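Local coordinates for protein phosphoglycolate phosphatase (Lactobacillus plantarum, PDB 2HDO) that probably hydrolyses 2-phosphoglycolate to glycolate and phosphate, as a phosphatase of the haloacid dehalogenase superfamily, at residues 20-23 with 24-28; 28-32 with 33-37. All coordinates share one frame; numbering follows the deposited sequence.

How the interactions relate
Both contacts are local and use helix 19-31, with centres about 10 Å apart. Interaction 1 covers residues 20-28. Interaction 2 follows, shares E28, and runs from the helix end into the loop before helix 39-45. F37 folds back to the first contact, where R27 NH2 makes a probable hydrogen bond of 2.8 Å to F37 O. The F37 ring packs on M26, with F37 CE2 3.3 Å from M26 CB. The helix comes soon after D10, D12 and T14, which fit the DxDx(T/V) pattern and are probably in the active site. The helices around it are consistent with the family's helical cap. The contacts thus tie this helix, probably part of the cap, to its exit loop.

Interaction 1 (20-23 with 24-28); sequences PAYT and TVMRE
Y22 and M26, a selenomethionine, sit one turn apart on helix 19-31. The bond from M26 N to Y22 O, 2.8 Å long, holds their backbones together. M26 CB rests 3.3 Å from the same Y22 O, and M26 CG 3.1 Å. Chi1 of -69° sets M26 CG anti to its own carbonyl carbon and brings it over a face of the Y22 ring. This CH-pi contact puts M26 CG 3.5 Å from the Y22 ring centroid. The chain then bends twice. SE sits obliquely to the ring in a Met-aromatic contact, 3.9 Å from Y22 CE1. At the tip, M26 CE comes 3.6 Å from Y22 OH, which is hydrogen-bonded to T45.

A leucine in place of Y22 would probably strip M26 of its aromatic face and leave T45 without the phenol as hydrogen-bond partner.

T23 and R27 run side by side along another line of the helix. T23 CG2 lies 3.6 Å from R27 NH2, while T23 OG1 bonds back to Q19 O and the polar end of R27 goes to F37. F46 meets the Y22 ring edge-to-face from beyond helix 39-45. Y71 of helix 64-75 touches Y22, V25 and M26.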
ATOM      1  N   PRO A  20       3.723 -11.331   6.309  1.00 13.27           N
ATOM      2  CA  PRO A  20       4.410 -12.636   6.366  1.00 14.59           C
ATOM      3  C   PRO A  20       5.260 -12.980   5.130  1.00 13.55           C
ATOM      4  O   PRO A  20       6.421 -13.373   5.272  1.00 13.76           O
ATOM      5  CB  PRO A  20       3.270 -13.616   6.562  1.00 16.62           C
ATOM      6  CG  PRO A  20       2.221 -12.826   7.280  1.00 15.66           C
ATOM      7  CD  PRO A  20       2.294 -11.448   6.628  1.00 13.96           C
ATOM      8  N   ALA A  21       4.697 -12.843   3.935  1.00 14.46           N
ATOM      9  CA  ALA A  21       5.452 -13.103   2.680  1.00 12.51           C
ATOM     10  C   ALA A  21       6.644 -12.156   2.548  1.00 14.64           C
ATOM     11  O   ALA A  21       7.759 -12.587   2.222  1.00 16.00           O
ATOM     12  CB  ALA A  21       4.556 -13.028   1.459  1.00 13.44           C
ATOM     13  N   TYR A  22       6.431 -10.876   2.870  1.00 13.93           N
ATOM     14  CA  TYR A  22       7.517  -9.896   2.877  1.00 14.59           C
ATOM     15  C   TYR A  22       8.676 -10.353   3.735  1.00 14.16           C
ATOM     16  O   TYR A  22       9.847 -10.209   3.362  1.00 15.26           O
ATOM     17  CB  TYR A  22       6.978  -8.566   3.411  1.00 13.04           C
ATOM     18  CG  TYR A  22       8.035  -7.533   3.754  1.00 16.38           C
ATOM     19  CD1 TYR A  22       8.517  -6.679   2.783  1.00 13.71           C
ATOM     20  CD2 TYR A  22       8.515  -7.388   5.061  1.00 16.72           C
ATOM     21  CE1 TYR A  22       9.455  -5.729   3.077  1.00 15.14           C
ATOM     22  CE2 TYR A  22       9.488  -6.440   5.372  1.00 14.46           C
ATOM     23  CZ  TYR A  22       9.942  -5.615   4.376  1.00 13.62           C
ATOM     24  OH  TYR A  22      10.881  -4.667   4.657  1.00 15.60           O
ATOM     25  N   THR A  23       8.332 -10.864   4.901  1.00 10.25           N
ATOM     26  CA  THR A  23       9.334 -11.289   5.850  1.00 14.05           C
ATOM     27  C   THR A  23      10.199 -12.390   5.246  1.00 11.05           C
ATOM     28  O   THR A  23      11.412 -12.329   5.300  1.00 13.65           O
ATOM     29  CB  THR A  23       8.716 -11.698   7.203  1.00 14.96           C
ATOM     30  OG1 THR A  23       8.019 -10.564   7.753  1.00 15.05           O
ATOM     31  CG2 THR A  23       9.832 -12.172   8.154  1.00 13.36           C
ATOM     32  N   THR A  24       9.549 -13.418   4.703  1.00 13.12           N
ATOM     33  CA  THR A  24      10.233 -14.565   4.090  1.00 14.25           C
ATOM     34  C   THR A  24      11.143 -14.089   2.934  1.00 10.43           C
ATOM     35  O   THR A  24      12.281 -14.469   2.807  1.00 15.14           O
ATOM     36  CB  THR A  24       9.165 -15.554   3.550  1.00 16.25           C
ATOM     37  OG1 THR A  24       8.399 -16.075   4.650  1.00 20.27           O
ATOM     38  CG2 THR A  24       9.766 -16.720   2.778  1.00 19.82           C
ATOM     39  N   VAL A  25      10.626 -13.201   2.115  1.00 11.55           N
ATOM     40  CA  VAL A  25      11.326 -12.780   0.921  1.00 12.75           C
ATOM     41  C   VAL A  25      12.514 -11.923   1.336  1.00 13.40           C
ATOM     42  O   VAL A  25      13.621 -12.134   0.880  1.00 12.23           O
ATOM     43  CB  VAL A  25      10.408 -11.994  -0.015  1.00 15.52           C
ATOM     44  CG1 VAL A  25      11.244 -11.369  -1.146  1.00 16.83           C
ATOM     45  CG2 VAL A  25       9.270 -12.886  -0.568  1.00 14.75           C
HETATM   46  N   MSE A  26      12.271 -10.936   2.194  1.00 12.64           N
HETATM   47  CA  MSE A  26      13.395 -10.082   2.656  1.00 14.38           C
HETATM   48  C   MSE A  26      14.527 -10.874   3.307  1.00 12.71           C
HETATM   49  O   MSE A  26      15.732 -10.581   3.119  1.00 12.92           O
HETATM   50  CB  MSE A  26      12.892  -9.036   3.635  1.00 13.11           C
HETATM   51  CG  MSE A  26      12.041  -8.009   3.028  1.00 17.36           C
HETATM   52 SE   MSE A  26      13.057  -6.759   1.910  0.75 23.64          SE
HETATM   53  CE  MSE A  26      14.038  -5.729   3.325  1.00 13.33           C
ATOM     54  N   ARG A  27      14.165 -11.867   4.087  1.00 11.98           N
ATOM     55  CA  ARG A  27      15.178 -12.677   4.796  1.00 11.56           C
ATOM     56  C   ARG A  27      16.042 -13.371   3.751  1.00 12.82           C
ATOM     57  O   ARG A  27      17.276 -13.486   3.897  1.00 17.67           O
ATOM     58  CB  ARG A  27      14.515 -13.673   5.753  1.00 12.62           C
ATOM     59  CG  ARG A  27      15.522 -14.462   6.576  1.00 14.16           C
ATOM     60  CD  ARG A  27      14.842 -15.303   7.660  1.00 15.65           C
ATOM     61  NE  ARG A  27      14.256 -14.442   8.695  1.00 21.66           N
ATOM     62  CZ  ARG A  27      12.968 -14.419   9.053  1.00 19.99           C
ATOM     63  NH1 ARG A  27      12.078 -15.244   8.526  1.00 18.49           N
ATOM     64  NH2 ARG A  27      12.569 -13.571   9.990  1.00 22.20           N
ATOM     65  N   GLU A  28      15.396 -13.861   2.700  1.00 13.36           N
ATOM     66  CA  GLU A  28      16.082 -14.580   1.643  1.00 14.61           C
ATOM     67  C   GLU A  28      17.040 -13.647   0.871  1.00 13.89           C
ATOM     68  O   GLU A  28      18.189 -13.981   0.665  1.00 15.42           O
ATOM     69  CB  GLU A  28      15.027 -15.260   0.749  1.00 13.51           C
ATOM     70  CG  GLU A  28      15.589 -16.132  -0.337  1.00 15.43           C
ATOM     71  CD  GLU A  28      14.488 -16.778  -1.171  1.00 19.84           C
ATOM     72  OE1 GLU A  28      13.336 -16.894  -0.645  1.00 24.40           O
ATOM     73  OE2 GLU A  28      14.742 -17.115  -2.358  1.00 20.13           O
TER

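Interaction 2 (28-32 with 33-37); sequences EVLAT and YGKPF
The backbone of L30 and A31 closes helix 19-31 in a Schellman motif: K35 N bonds to L30 O and G34 N to A31 O, both at 3.1 Å. G34 is the C-prime residue, and its positive phi of 69° turns the chain out of the helix. L30 O takes a second bond, from Y33 N at 3.0 Å. The two donors reach it from opposite faces of its carbonyl plane.

T32 folds its hydroxyl back onto the helix. With chi1 at 71°, OG1 stands between its own backbone N and carbonyl carbon, and it gives a 2.7 Å bond to V29 O in the carbonyl plane. V29 O also accepts a bond from T32 N. The Y33 ring lies alongside, with V29 O in plane at its edge, 3.4 Å from Y33 CD1. V29 CG1 points the same way and is 4.0 Å from Y33 CE1.

Past the turn, L30 CD1 meets the F37 ring obliquely, 3.3 Å from F37 CD1. L30 CD2 touches the aliphatic part of K35.

Q70 of helix 64-75 bonds T32 OG1 through NE2 and Y33 OH through OE1. Polar bonds end the helix: V29 O and L30 O each take two and A31 O takes one. The Q70 amide, with F67 against V29 and Y33, joins it to helix 64-75. Apolar contacts hold the exit loop to L30.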
ATOM      1  N   GLU A  28      15.396 -13.861   2.700  1.00 13.36           N
ATOM      2  CA  GLU A  28      16.082 -14.580   1.643  1.00 14.61           C
ATOM      3  C   GLU A  28      17.040 -13.647   0.871  1.00 13.89           C
ATOM      4  O   GLU A  28      18.189 -13.981   0.665  1.00 15.42           O
ATOM      5  CB  GLU A  28      15.027 -15.260   0.749  1.00 13.51           C
ATOM      6  CG  GLU A  28      15.589 -16.132  -0.337  1.00 15.43           C
ATOM      7  CD  GLU A  28      14.488 -16.778  -1.171  1.00 19.84           C
ATOM      8  OE1 GLU A  28      13.336 -16.894  -0.645  1.00 24.40           O
ATOM      9  OE2 GLU A  28      14.742 -17.115  -2.358  1.00 20.13           O
ATOM     10  N   VAL A  29      16.565 -12.469   0.478  1.00 11.90           N
ATOM     11  CA  VAL A  29      17.439 -11.460  -0.145  1.00 11.31           C
ATOM     12  C   VAL A  29      18.578 -11.049   0.771  1.00 14.27           C
ATOM     13  O   VAL A  29      19.736 -10.979   0.361  1.00 13.09           O
ATOM     14  CB  VAL A  29      16.643 -10.223  -0.668  1.00 14.86           C
ATOM     15  CG1 VAL A  29      17.577  -9.222  -1.347  1.00 16.74           C
ATOM     16  CG2 VAL A  29      15.565 -10.697  -1.613  1.00 17.54           C
ATOM     17  N   LEU A  30      18.252 -10.754   2.024  1.00 11.63           N
ATOM     18  CA  LEU A  30      19.260 -10.270   2.952  1.00 14.67           C
ATOM     19  C   LEU A  30      20.384 -11.250   3.183  1.00 13.96           C
ATOM     20  O   LEU A  30      21.516 -10.854   3.413  1.00 13.55           O
ATOM     21  CB  LEU A  30      18.608  -9.856   4.288  1.00 12.92           C
ATOM     22  CG  LEU A  30      17.946  -8.495   4.173  1.00 12.69           C
ATOM     23  CD1 LEU A  30      16.860  -8.364   5.190  1.00 14.24           C
ATOM     24  CD2 LEU A  30      18.944  -7.394   4.355  1.00 13.67           C
ATOM     25  N   ALA A  31      20.100 -12.542   3.097  1.00 14.31           N
ATOM     26  CA  ALA A  31      21.141 -13.551   3.228  1.00 15.49           C
ATOM     27  C   ALA A  31      22.264 -13.355   2.189  1.00 15.27           C
ATOM     28  O   ALA A  31      23.423 -13.597   2.490  1.00 16.72           O
ATOM     29  CB  ALA A  31      20.520 -14.933   3.107  1.00 18.56           C
ATOM     30  N   THR A  32      21.935 -12.859   0.993  1.00 14.78           N
ATOM     31  CA  THR A  32      22.955 -12.642  -0.065  1.00 13.91           C
ATOM     32  C   THR A  32      23.827 -11.377   0.174  1.00 13.31           C
ATOM     33  O   THR A  32      24.774 -11.109  -0.580  1.00 14.23           O
ATOM     34  CB  THR A  32      22.327 -12.536  -1.464  1.00 12.03           C
ATOM     35  OG1 THR A  32      21.618 -11.312  -1.607  1.00 14.75           O
ATOM     36  CG2 THR A  32      21.361 -13.706  -1.736  1.00 12.80           C
ATOM     37  N   TYR A  33      23.473 -10.609   1.198  1.00 13.18           N
ATOM     38  CA  TYR A  33      24.216  -9.431   1.676  1.00 15.20           C
ATOM     39  C   TYR A  33      24.784  -9.725   3.058  1.00 15.61           C
ATOM     40  O   TYR A  33      25.230  -8.820   3.745  1.00 18.83           O
ATOM     41  CB  TYR A  33      23.285  -8.205   1.714  1.00 14.00           C
ATOM     42  CG  TYR A  33      22.873  -7.800   0.336  1.00 17.65           C
ATOM     43  CD1 TYR A  33      21.763  -8.354  -0.270  1.00 16.67           C
ATOM     44  CD2 TYR A  33      23.629  -6.908  -0.402  1.00 17.12           C
ATOM     45  CE1 TYR A  33      21.428  -8.017  -1.574  1.00 16.44           C
ATOM     46  CE2 TYR A  33      23.278  -6.554  -1.688  1.00 18.15           C
ATOM     47  CZ  TYR A  33      22.179  -7.116  -2.276  1.00 17.35           C
ATOM     48  OH  TYR A  33      21.871  -6.761  -3.566  1.00 18.21           O
ATOM     49  N   GLY A  34      24.750 -10.985   3.477  1.00 16.52           N
ATOM     50  CA  GLY A  34      25.349 -11.409   4.719  1.00 18.79           C
ATOM     51  C   GLY A  34      24.657 -10.900   5.954  1.00 20.26           C
ATOM     52  O   GLY A  34      25.296 -10.696   6.976  1.00 24.50           O
ATOM     53  N   LYS A  35      23.340 -10.709   5.865  1.00 17.08           N
ATOM     54  CA  LYS A  35      22.580 -10.116   6.961  1.00 18.13           C
ATOM     55  C   LYS A  35      21.404 -11.003   7.343  1.00 17.99           C
ATOM     56  O   LYS A  35      20.776 -11.584   6.482  1.00 17.14           O
ATOM     57  CB  LYS A  35      22.080  -8.744   6.562  1.00 17.20           C
ATOM     58  CG  LYS A  35      23.186  -7.711   6.411  1.00 20.52           C
ATOM     59  CD  LYS A  35      22.631  -6.333   6.004  1.00 21.43           C
ATOM     60  CE  LYS A  35      23.710  -5.267   5.872  1.00 22.02           C
ATOM     61  NZ  LYS A  35      24.259  -4.871   7.178  1.00 30.76           N
ATOM     62  N   PRO A  36      21.105 -11.096   8.650  1.00 19.04           N
ATOM     63  CA  PRO A  36      19.893 -11.763   9.100  1.00 20.18           C
ATOM     64  C   PRO A  36      18.722 -10.793   8.978  1.00 20.47           C
ATOM     65  O   PRO A  36      18.910  -9.672   8.550  1.00 20.11           O
ATOM     66  CB  PRO A  36      20.185 -12.068  10.564  1.00 21.17           C
ATOM     67  CG  PRO A  36      21.074 -10.976  10.997  1.00 21.20           C
ATOM     68  CD  PRO A  36      21.879 -10.558   9.785  1.00 21.43           C
ATOM     69  N   PHE A  37      17.535 -11.237   9.354  1.00 17.28           N
ATOM     70  CA  PHE A  37      16.344 -10.405   9.338  1.00 16.97           C
ATOM     71  C   PHE A  37      15.452 -10.873  10.475  1.00 21.57           C
ATOM     72  O   PHE A  37      14.776 -11.886  10.350  1.00 19.01           O
ATOM     73  CB  PHE A  37      15.623 -10.551   8.007  1.00 15.60           C
ATOM     74  CG  PHE A  37      14.630  -9.485   7.722  1.00 11.81           C
ATOM     75  CD1 PHE A  37      14.952  -8.143   7.886  1.00 14.02           C
ATOM     76  CD2 PHE A  37      13.369  -9.805   7.253  1.00 13.19           C
ATOM     77  CE1 PHE A  37      14.027  -7.155   7.542  1.00 11.35           C
ATOM     78  CE2 PHE A  37      12.452  -8.819   6.927  1.00 13.91           C
ATOM     79  CZ  PHE A  37      12.788  -7.495   7.079  1.00 15.57           C
TER